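Local coordinates for hypothetical protein TTHA0179 (Thermus thermophilus, PDB 2DPW), which probably acts as a nucleotidyltransferase of the MobA-like family, although its substrate and exact role are not known, at residues 15-29 with 219-231. Residues are numbered along the deposited sequence; the frame is centred on the assembly and turned at random.
Sequences WAERFGVGSKALVPY and EVGVDVDREEDLV
Trp-15 sets its CG between its backbone N and carbonyl carbon (chi1 59°), which brings one face of the indole against Arg-226. Lys-24 starts out extended, then bends at chi3 (-81°), and its NZ arrives at Asp-225. The fold is consistent with the GT-A type assigned to MobA-like nucleotidyltransferases. Here the long loop that follows strand 4-8 meets the C-terminal tail and its short helix 227-230. Arg-226 CA sits over one face of the indole, 3.8 Å from the centroid of the six-membered ring, in a CH-pi contact. Leu-230 CD1 comes to the indole edge, 4.1 Å from Trp-15 CZ3. Trp-15 NE1 hydrogen-bonds Glu-13 OE2. With Trp-15 replaced by an alanine, Arg-226 CA would probably lose the ring it rests on, and Glu-13 its indole N-H partner. Leu-230 CD1 also touches Phe-19 CZ at 3.6 Å, and CD2 packs against Val-27 CG1 and Tyr-29 CD1. Arg-18 and Glu-227 cross at about a right angle, with a long salt bridge of 3.7 Å from NH1 to OE1. Lys-24 NZ makes a salt bridge to Asp-225 OD1 at 2.7 Å, approaching on the anti side and 35° out of the carboxylate plane. A weak bond to Val-224 O and a salt bridge to Asp-93 also hold this amine. Asp-229 fixes the turn before the helix: its OD2 accepts Asp-225 N and Arg-226 N, each at 2.7 Å.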
ATOM      1  N   TRP A  15      -6.371   3.252 -19.597  1.00 71.90           N
ATOM      2  CA  TRP A  15      -7.697   2.672 -19.780  1.00 67.90           C
ATOM      3  C   TRP A  15      -8.759   3.369 -18.964  1.00 64.89           C
ATOM      4  O   TRP A  15      -9.930   3.328 -19.300  1.00 62.45           O
ATOM      5  CB  TRP A  15      -7.665   1.173 -19.454  1.00 68.24           C
ATOM      6  CG  TRP A  15      -7.226   0.851 -18.076  1.00 66.24           C
ATOM      7  CD1 TRP A  15      -5.998   1.067 -17.532  1.00 77.19           C
ATOM      8  CD2 TRP A  15      -8.033   0.293 -17.041  1.00 74.90           C
ATOM      9  NE1 TRP A  15      -5.988   0.675 -16.213  1.00 81.31           N
ATOM     10  CE2 TRP A  15      -7.228   0.188 -15.889  1.00 76.16           C
ATOM     11  CE3 TRP A  15      -9.360  -0.149 -16.977  1.00 80.52           C
ATOM     12  CZ2 TRP A  15      -7.712  -0.315 -14.677  1.00 77.33           C
ATOM     13  CZ3 TRP A  15      -9.842  -0.653 -15.771  1.00 76.02           C
ATOM     14  CH2 TRP A  15      -9.016  -0.738 -14.641  1.00 67.99           C
ATOM     15  N   ALA A  16      -8.336   4.038 -17.904  1.00 69.62           N
ATOM     16  CA  ALA A  16      -9.269   4.739 -17.048  1.00 71.02           C
ATOM     17  C   ALA A  16     -10.051   5.772 -17.840  1.00 69.83           C
ATOM     18  O   ALA A  16     -11.179   6.084 -17.492  1.00 68.94           O
ATOM     19  CB  ALA A  16      -8.523   5.408 -15.890  1.00 67.77           C
ATOM     20  N   GLU A  17      -9.468   6.301 -18.907  1.00 74.73           N
ATOM     21  CA  GLU A  17     -10.189   7.298 -19.675  1.00 76.93           C
ATOM     22  C   GLU A  17     -11.166   6.635 -20.616  1.00 70.34           C
ATOM     23  O   GLU A  17     -11.962   7.304 -21.268  1.00 67.45           O
ATOM     24  CB  GLU A  17      -9.222   8.200 -20.436  1.00 81.56           C
ATOM     25  CG  GLU A  17      -8.427   9.114 -19.521  1.00 96.33           C
ATOM     26  CD  GLU A  17      -8.582  10.580 -19.875  1.00104.78           C
ATOM     27  OE1 GLU A  17      -9.729  11.089 -19.843  1.00108.52           O
ATOM     28  OE2 GLU A  17      -7.552  11.219 -20.184  1.00113.83           O
ATOM     29  N   ARG A  18     -11.094   5.310 -20.688  1.00 70.03           N
ATOM     30  CA  ARG A  18     -12.019   4.563 -21.528  1.00 69.20           C
ATOM     31  C   ARG A  18     -13.361   4.743 -20.863  1.00 69.53           C
ATOM     32  O   ARG A  18     -14.383   4.889 -21.530  1.00 69.78           O
ATOM     33  CB  ARG A  18     -11.667   3.077 -21.563  1.00 66.37           C
ATOM     34  CG  ARG A  18     -10.656   2.712 -22.622  1.00 70.02           C
ATOM     35  CD  ARG A  18     -10.301   1.248 -22.553  1.00 74.42           C
ATOM     36  NE  ARG A  18      -9.250   0.918 -23.506  1.00 81.10           N
ATOM     37  CZ  ARG A  18      -8.285   0.034 -23.275  1.00 86.24           C
ATOM     38  NH1 ARG A  18      -8.230  -0.617 -22.113  1.00 74.22           N
ATOM     39  NH2 ARG A  18      -7.372  -0.196 -24.207  1.00 90.42           N
ATOM     40  N   PHE A  19     -13.341   4.732 -19.532  1.00 74.31           N
ATOM     41  CA  PHE A  19     -14.544   4.919 -18.731  1.00 65.25           C
ATOM     42  C   PHE A  19     -14.696   6.409 -18.507  1.00 60.33           C
ATOM     43  O   PHE A  19     -15.509   6.848 -17.702  1.00 61.73           O
ATOM     44  CB  PHE A  19     -14.416   4.181 -17.394  1.00 49.46           C
ATOM     45  CG  PHE A  19     -14.168   2.706 -17.552  1.00 53.15           C
ATOM     46  CD1 PHE A  19     -12.896   2.227 -17.847  1.00 52.86           C
ATOM     47  CD2 PHE A  19     -15.224   1.800 -17.500  1.00 52.12           C
ATOM     48  CE1 PHE A  19     -12.683   0.865 -18.101  1.00 56.60           C
ATOM     49  CE2 PHE A  19     -15.018   0.438 -17.754  1.00 50.86           C
ATOM     50  CZ  PHE A  19     -13.743  -0.025 -18.054  1.00 47.29           C
ATOM     51  N   GLY A  20     -13.895   7.173 -19.243  1.00 55.53           N
ATOM     52  CA  GLY A  20     -13.926   8.621 -19.153  1.00 62.54           C
ATOM     53  C   GLY A  20     -13.666   9.154 -17.761  1.00 59.93           C
ATOM     54  O   GLY A  20     -14.362  10.051 -17.301  1.00 53.86           O
ATOM     55  N   VAL A  21     -12.649   8.621 -17.093  1.00 65.87           N
ATOM     56  CA  VAL A  21     -12.325   9.051 -15.744  1.00 64.46           C
ATOM     57  C   VAL A  21     -11.010   9.809 -15.634  1.00 68.50           C
ATOM     58  O   VAL A  21     -10.995  10.978 -15.255  1.00 73.15           O
ATOM     59  CB  VAL A  21     -12.249   7.854 -14.787  1.00 65.32           C
ATOM     60  CG1 VAL A  21     -11.745   8.309 -13.448  1.00 69.58           C
ATOM     61  CG2 VAL A  21     -13.607   7.215 -14.643  1.00 63.93           C
ATOM     62  N   GLY A  22      -9.909   9.130 -15.948  1.00 65.82           N
ATOM     63  CA  GLY A  22      -8.595   9.743 -15.839  1.00 70.57           C
ATOM     64  C   GLY A  22      -7.761   9.000 -14.808  1.00 71.16           C
ATOM     65  O   GLY A  22      -6.658   8.547 -15.113  1.00 72.10           O
ATOM     66  N   SER A  23      -8.293   8.875 -13.589  1.00 68.09           N
ATOM     67  CA  SER A  23      -7.623   8.162 -12.502  1.00 65.92           C
ATOM     68  C   SER A  23      -8.280   6.789 -12.358  1.00 55.11           C
ATOM     69  O   SER A  23      -9.500   6.670 -12.409  1.00 51.43           O
ATOM     70  CB  SER A  23      -7.766   8.926 -11.182  1.00 77.16           C
ATOM     71  OG  SER A  23      -7.083   8.263 -10.126  1.00 87.96           O
ATOM     72  N   LYS A  24      -7.467   5.757 -12.172  1.00 55.28           N
ATOM     73  CA  LYS A  24      -7.968   4.385 -12.042  1.00 52.30           C
ATOM     74  C   LYS A  24      -8.945   4.203 -10.861  1.00 50.73           C
ATOM     75  O   LYS A  24      -9.888   3.394 -10.926  1.00 44.25           O
ATOM     76  CB  LYS A  24      -6.780   3.417 -11.907  1.00 42.95           C
ATOM     77  CG  LYS A  24      -7.199   1.999 -11.622  1.00 48.84           C
ATOM     78  CD  LYS A  24      -6.076   1.190 -11.005  1.00 58.41           C
ATOM     79  CE  LYS A  24      -5.084   0.684 -12.040  1.00 66.82           C
ATOM     80  NZ  LYS A  24      -3.997  -0.086 -11.324  1.00 72.37           N
ATOM     81  N   ALA A  25      -8.718   4.972  -9.796  1.00 51.50           N
ATOM     82  CA  ALA A  25      -9.546   4.910  -8.584  1.00 50.43           C
ATOM     83  C   ALA A  25     -11.020   5.284  -8.793  1.00 50.69           C
ATOM     84  O   ALA A  25     -11.901   4.863  -8.030  1.00 48.09           O
ATOM     85  CB  ALA A  25      -8.946   5.804  -7.515  1.00 40.91           C
ATOM     86  N   LEU A  26     -11.279   6.086  -9.820  1.00 46.22           N
ATOM     87  CA  LEU A  26     -12.631   6.534 -10.126  1.00 41.16           C
ATOM     88  C   LEU A  26     -13.314   5.615 -11.138  1.00 44.12           C
ATOM     89  O   LEU A  26     -14.447   5.850 -11.551  1.00 49.97           O
ATOM     90  CB  LEU A  26     -12.601   7.971 -10.657  1.00 30.50           C
ATOM     91  CG  LEU A  26     -11.918   9.045  -9.794  1.00 45.57           C
ATOM     92  CD1 LEU A  26     -11.839  10.368 -10.552  1.00 36.57           C
ATOM     93  CD2 LEU A  26     -12.686   9.216  -8.481  1.00 48.29           C
ATOM     94  N   VAL A  27     -12.621   4.569 -11.559  1.00 44.11           N
ATOM     95  CA  VAL A  27     -13.226   3.635 -12.490  1.00 44.18           C
ATOM     96  C   VAL A  27     -14.254   2.870 -11.657  1.00 47.14           C
ATOM     97  O   VAL A  27     -13.973   2.443 -10.533  1.00 45.19           O
ATOM     98  CB  VAL A  27     -12.172   2.665 -13.065  1.00 52.43           C
ATOM     99  CG1 VAL A  27     -12.848   1.601 -13.918  1.00 36.26           C
ATOM    100  CG2 VAL A  27     -11.147   3.443 -13.888  1.00 45.12           C
ATOM    101  N   PRO A  28     -15.475   2.713 -12.180  1.00 48.50           N
ATOM    102  CA  PRO A  28     -16.480   1.987 -11.402  1.00 43.46           C
ATOM    103  C   PRO A  28     -16.116   0.538 -11.184  1.00 38.18           C
ATOM    104  O   PRO A  28     -15.475  -0.090 -12.015  1.00 47.53           O
ATOM    105  CB  PRO A  28     -17.740   2.128 -12.249  1.00 38.50           C
ATOM    106  CG  PRO A  28     -17.557   3.460 -12.905  1.00 48.27           C
ATOM    107  CD  PRO A  28     -16.095   3.390 -13.330  1.00 53.02           C
ATOM    108  N   TYR A  29     -16.512   0.015 -10.040  1.00 39.42           N
ATOM    109  CA  TYR A  29     -16.277  -1.377  -9.748  1.00 39.02           C
ATOM    110  C   TYR A  29     -17.493  -1.835  -8.984  1.00 40.39           C
ATOM    111  O   TYR A  29     -17.855  -1.252  -7.974  1.00 39.99           O
ATOM    112  CB  TYR A  29     -15.032  -1.598  -8.902  1.00 32.19           C
ATOM    113  CG  TYR A  29     -14.867  -3.060  -8.542  1.00 38.24           C
ATOM    114  CD1 TYR A  29     -14.484  -4.004  -9.504  1.00 21.42           C
ATOM    115  CD2 TYR A  29     -15.127  -3.510  -7.242  1.00 40.85           C
ATOM    116  CE1 TYR A  29     -14.364  -5.356  -9.174  1.00 43.83           C
ATOM    117  CE2 TYR A  29     -15.011  -4.862  -6.898  1.00 32.52           C
ATOM    118  CZ  TYR A  29     -14.627  -5.781  -7.868  1.00 45.50           C
ATOM    119  OH  TYR A  29     -14.492  -7.116  -7.542  1.00 30.92           O
ATOM    120  N   GLU A 219      -7.049  -9.433   0.105  1.00 54.28           N
ATOM    121  CA  GLU A 219      -7.733  -8.252  -0.430  1.00 50.28           C
ATOM    122  C   GLU A 219      -6.879  -7.028  -0.127  1.00 49.67           C
ATOM    123  O   GLU A 219      -7.137  -5.928  -0.620  1.00 55.36           O
ATOM    124  CB  GLU A 219      -9.125  -8.082   0.196  1.00 45.84           C
ATOM    125  CG  GLU A 219      -9.159  -8.124   1.706  1.00 42.56           C
ATOM    126  CD  GLU A 219      -9.329  -9.534   2.250  1.00 49.81           C
ATOM    127  OE1 GLU A 219      -8.546 -10.433   1.871  1.00 53.93           O
ATOM    128  OE2 GLU A 219     -10.250  -9.741   3.066  1.00 53.68           O
ATOM    129  N   VAL A 220      -5.852  -7.252   0.685  1.00 38.33           N
ATOM    130  CA  VAL A 220      -4.921  -6.218   1.076  1.00 37.29           C
ATOM    131  C   VAL A 220      -3.966  -5.881  -0.068  1.00 38.90           C
ATOM    132  O   VAL A 220      -3.319  -4.834  -0.059  1.00 40.64           O
ATOM    133  CB  VAL A 220      -4.100  -6.680   2.291  1.00 37.31           C
ATOM    134  CG1 VAL A 220      -2.791  -7.307   1.851  1.00 36.73           C
ATOM    135  CG2 VAL A 220      -3.841  -5.535   3.187  1.00 45.26           C
ATOM    136  N   GLY A 221      -3.892  -6.766  -1.055  1.00 33.25           N
ATOM    137  CA  GLY A 221      -2.984  -6.540  -2.168  1.00 47.90           C
ATOM    138  C   GLY A 221      -3.503  -6.776  -3.576  1.00 50.69           C
ATOM    139  O   GLY A 221      -2.908  -6.297  -4.537  1.00 55.48           O
ATOM    140  N   VAL A 222      -4.601  -7.514  -3.714  1.00 60.18           N
ATOM    141  CA  VAL A 222      -5.158  -7.775  -5.039  1.00 53.54           C
ATOM    142  C   VAL A 222      -5.876  -6.542  -5.561  1.00 49.04           C
ATOM    143  O   VAL A 222      -7.030  -6.273  -5.210  1.00 50.21           O
ATOM    144  CB  VAL A 222      -6.159  -8.943  -5.024  1.00 51.62           C
ATOM    145  CG1 VAL A 222      -6.630  -9.224  -6.436  1.00 59.98           C
ATOM    146  CG2 VAL A 222      -5.518 -10.175  -4.433  1.00 51.89           C
ATOM    147  N   ASP A 223      -5.179  -5.791  -6.400  1.00 48.12           N
ATOM    148  CA  ASP A 223      -5.738  -4.583  -6.979  1.00 57.66           C
ATOM    149  C   ASP A 223      -6.380  -4.880  -8.329  1.00 53.48           C
ATOM    150  O   ASP A 223      -6.392  -6.019  -8.787  1.00 56.07           O
ATOM    151  CB  ASP A 223      -4.637  -3.542  -7.152  1.00 63.95           C
ATOM    152  CG  ASP A 223      -3.531  -4.022  -8.066  1.00 69.77           C
ATOM    153  OD1 ASP A 223      -2.874  -5.029  -7.725  1.00 72.08           O
ATOM    154  OD2 ASP A 223      -3.323  -3.399  -9.129  1.00 70.58           O
ATOM    155  N   VAL A 224      -6.917  -3.842  -8.954  1.00 53.49           N
ATOM    156  CA  VAL A 224      -7.554  -3.951 -10.260  1.00 51.65           C
ATOM    157  C   VAL A 224      -6.704  -3.166 -11.257  1.00 57.08           C
ATOM    158  O   VAL A 224      -6.417  -1.984 -11.047  1.00 59.50           O
ATOM    159  CB  VAL A 224      -8.979  -3.361 -10.229  1.00 49.21           C
ATOM    160  CG1 VAL A 224      -9.589  -3.416 -11.604  1.00 49.05           C
ATOM    161  CG2 VAL A 224      -9.839  -4.120  -9.233  1.00 41.35           C
ATOM    162  N   ASP A 225      -6.300  -3.824 -12.339  1.00 66.44           N
ATOM    163  CA  ASP A 225      -5.463  -3.178 -13.344  1.00 72.85           C
ATOM    164  C   ASP A 225      -6.066  -3.086 -14.734  1.00 75.75           C
ATOM    165  O   ASP A 225      -5.620  -2.279 -15.551  1.00 75.52           O
ATOM    166  CB  ASP A 225      -4.116  -3.892 -13.431  1.00 78.30           C
ATOM    167  CG  ASP A 225      -3.268  -3.682 -12.192  1.00 93.13           C
ATOM    168  OD1 ASP A 225      -2.896  -2.520 -11.913  1.00 97.69           O
ATOM    169  OD2 ASP A 225      -2.973  -4.678 -11.499  1.00 94.82           O
ATOM    170  N   ARG A 226      -7.078  -3.901 -15.007  1.00 75.01           N
ATOM    171  CA  ARG A 226      -7.696  -3.884 -16.319  1.00 80.67           C
ATOM    172  C   ARG A 226      -9.110  -4.454 -16.317  1.00 76.81           C
ATOM    173  O   ARG A 226      -9.576  -4.961 -15.301  1.00 74.88           O
ATOM    174  CB  ARG A 226      -6.808  -4.662 -17.292  1.00 96.58           C
ATOM    175  CG  ARG A 226      -5.451  -3.974 -17.621  1.00105.74           C
ATOM    176  CD  ARG A 226      -4.527  -4.975 -18.373  1.00113.12           C
ATOM    177  NE  ARG A 226      -5.251  -5.660 -19.468  1.00116.65           N
ATOM    178  CZ  ARG A 226      -4.928  -6.886 -19.921  1.00111.77           C
ATOM    179  NH1 ARG A 226      -5.631  -7.450 -20.919  1.00107.11           N
ATOM    180  NH2 ARG A 226      -3.897  -7.557 -19.372  1.00102.57           N
ATOM    181  N   GLU A 227      -9.776  -4.381 -17.465  1.00 68.94           N
ATOM    182  CA  GLU A 227     -11.147  -4.859 -17.591  1.00 71.50           C
ATOM    183  C   GLU A 227     -11.502  -6.226 -16.989  1.00 74.75           C
ATOM    184  O   GLU A 227     -12.460  -6.330 -16.222  1.00 71.87           O
ATOM    185  CB  GLU A 227     -11.580  -4.819 -19.057  1.00 77.62           C
ATOM    186  CG  GLU A 227     -12.165  -3.484 -19.497  1.00 74.71           C
ATOM    187  CD  GLU A 227     -11.112  -2.471 -19.883  1.00 78.21           C
ATOM    188  OE1 GLU A 227      -9.924  -2.702 -19.563  1.00 73.68           O
ATOM    189  OE2 GLU A 227     -11.480  -1.444 -20.501  1.00 69.39           O
ATOM    190  N   GLU A 228     -10.762  -7.276 -17.330  1.00 76.20           N
ATOM    191  CA  GLU A 228     -11.072  -8.595 -16.784  1.00 79.75           C
ATOM    192  C   GLU A 228     -11.254  -8.513 -15.275  1.00 81.69           C
ATOM    193  O   GLU A 228     -12.103  -9.203 -14.700  1.00 84.35           O
ATOM    194  CB  GLU A 228      -9.952  -9.591 -17.101  1.00 86.77           C
ATOM    195  CG  GLU A 228     -10.010 -10.196 -18.496  1.00 97.32           C
ATOM    196  CD  GLU A 228     -10.229 -11.705 -18.474  1.00102.22           C
ATOM    197  OE1 GLU A 228     -10.126 -12.314 -17.386  1.00109.46           O
ATOM    198  OE2 GLU A 228     -10.495 -12.286 -19.548  1.00109.86           O
ATOM    199  N   ASP A 229     -10.449  -7.659 -14.646  1.00 76.76           N
ATOM    200  CA  ASP A 229     -10.492  -7.474 -13.202  1.00 74.14           C
ATOM    201  C   ASP A 229     -11.875  -7.042 -12.725  1.00 71.68           C
ATOM    202  O   ASP A 229     -12.481  -7.698 -11.873  1.00 66.00           O
ATOM    203  CB  ASP A 229      -9.448  -6.441 -12.766  1.00 71.71           C
ATOM    204  CG  ASP A 229      -8.024  -6.922 -12.974  1.00 75.07           C
ATOM    205  OD1 ASP A 229      -7.741  -8.083 -12.624  1.00 71.11           O
ATOM    206  OD2 ASP A 229      -7.183  -6.142 -13.473  1.00 82.52           O
ATOM    207  N   LEU A 230     -12.366  -5.944 -13.288  1.00 64.18           N
ATOM    208  CA  LEU A 230     -13.665  -5.393 -12.927  1.00 61.13           C
ATOM    209  C   LEU A 230     -14.784  -6.439 -12.867  1.00 61.90           C
ATOM    210  O   LEU A 230     -15.745  -6.283 -12.113  1.00 64.90           O
ATOM    211  CB  LEU A 230     -14.045  -4.280 -13.912  1.00 61.18           C
ATOM    212  CG  LEU A 230     -13.116  -3.064 -14.076  1.00 52.91           C
ATOM    213  CD1 LEU A 230     -13.575  -2.223 -15.245  1.00 56.78           C
ATOM    214  CD2 LEU A 230     -13.114  -2.228 -12.824  1.00 65.86           C
ATOM    215  N   VAL A 231     -14.655  -7.506 -13.648  1.00 64.58           N
ATOM    216  CA  VAL A 231     -15.672  -8.557 -13.675  1.00 69.32           C
ATOM    217  C   VAL A 231     -15.407  -9.682 -12.657  1.00 73.23           C
ATOM    218  O   VAL A 231     -14.979 -10.777 -13.068  1.00 70.97           O
ATOM    219  CB  VAL A 231     -15.782  -9.163 -15.086  1.00 67.56           C
ATOM    220  CG1 VAL A 231     -17.020 -10.025 -15.183  1.00 73.42           C
ATOM    221  CG2 VAL A 231     -15.819  -8.059 -16.127  1.00 63.01           C
TER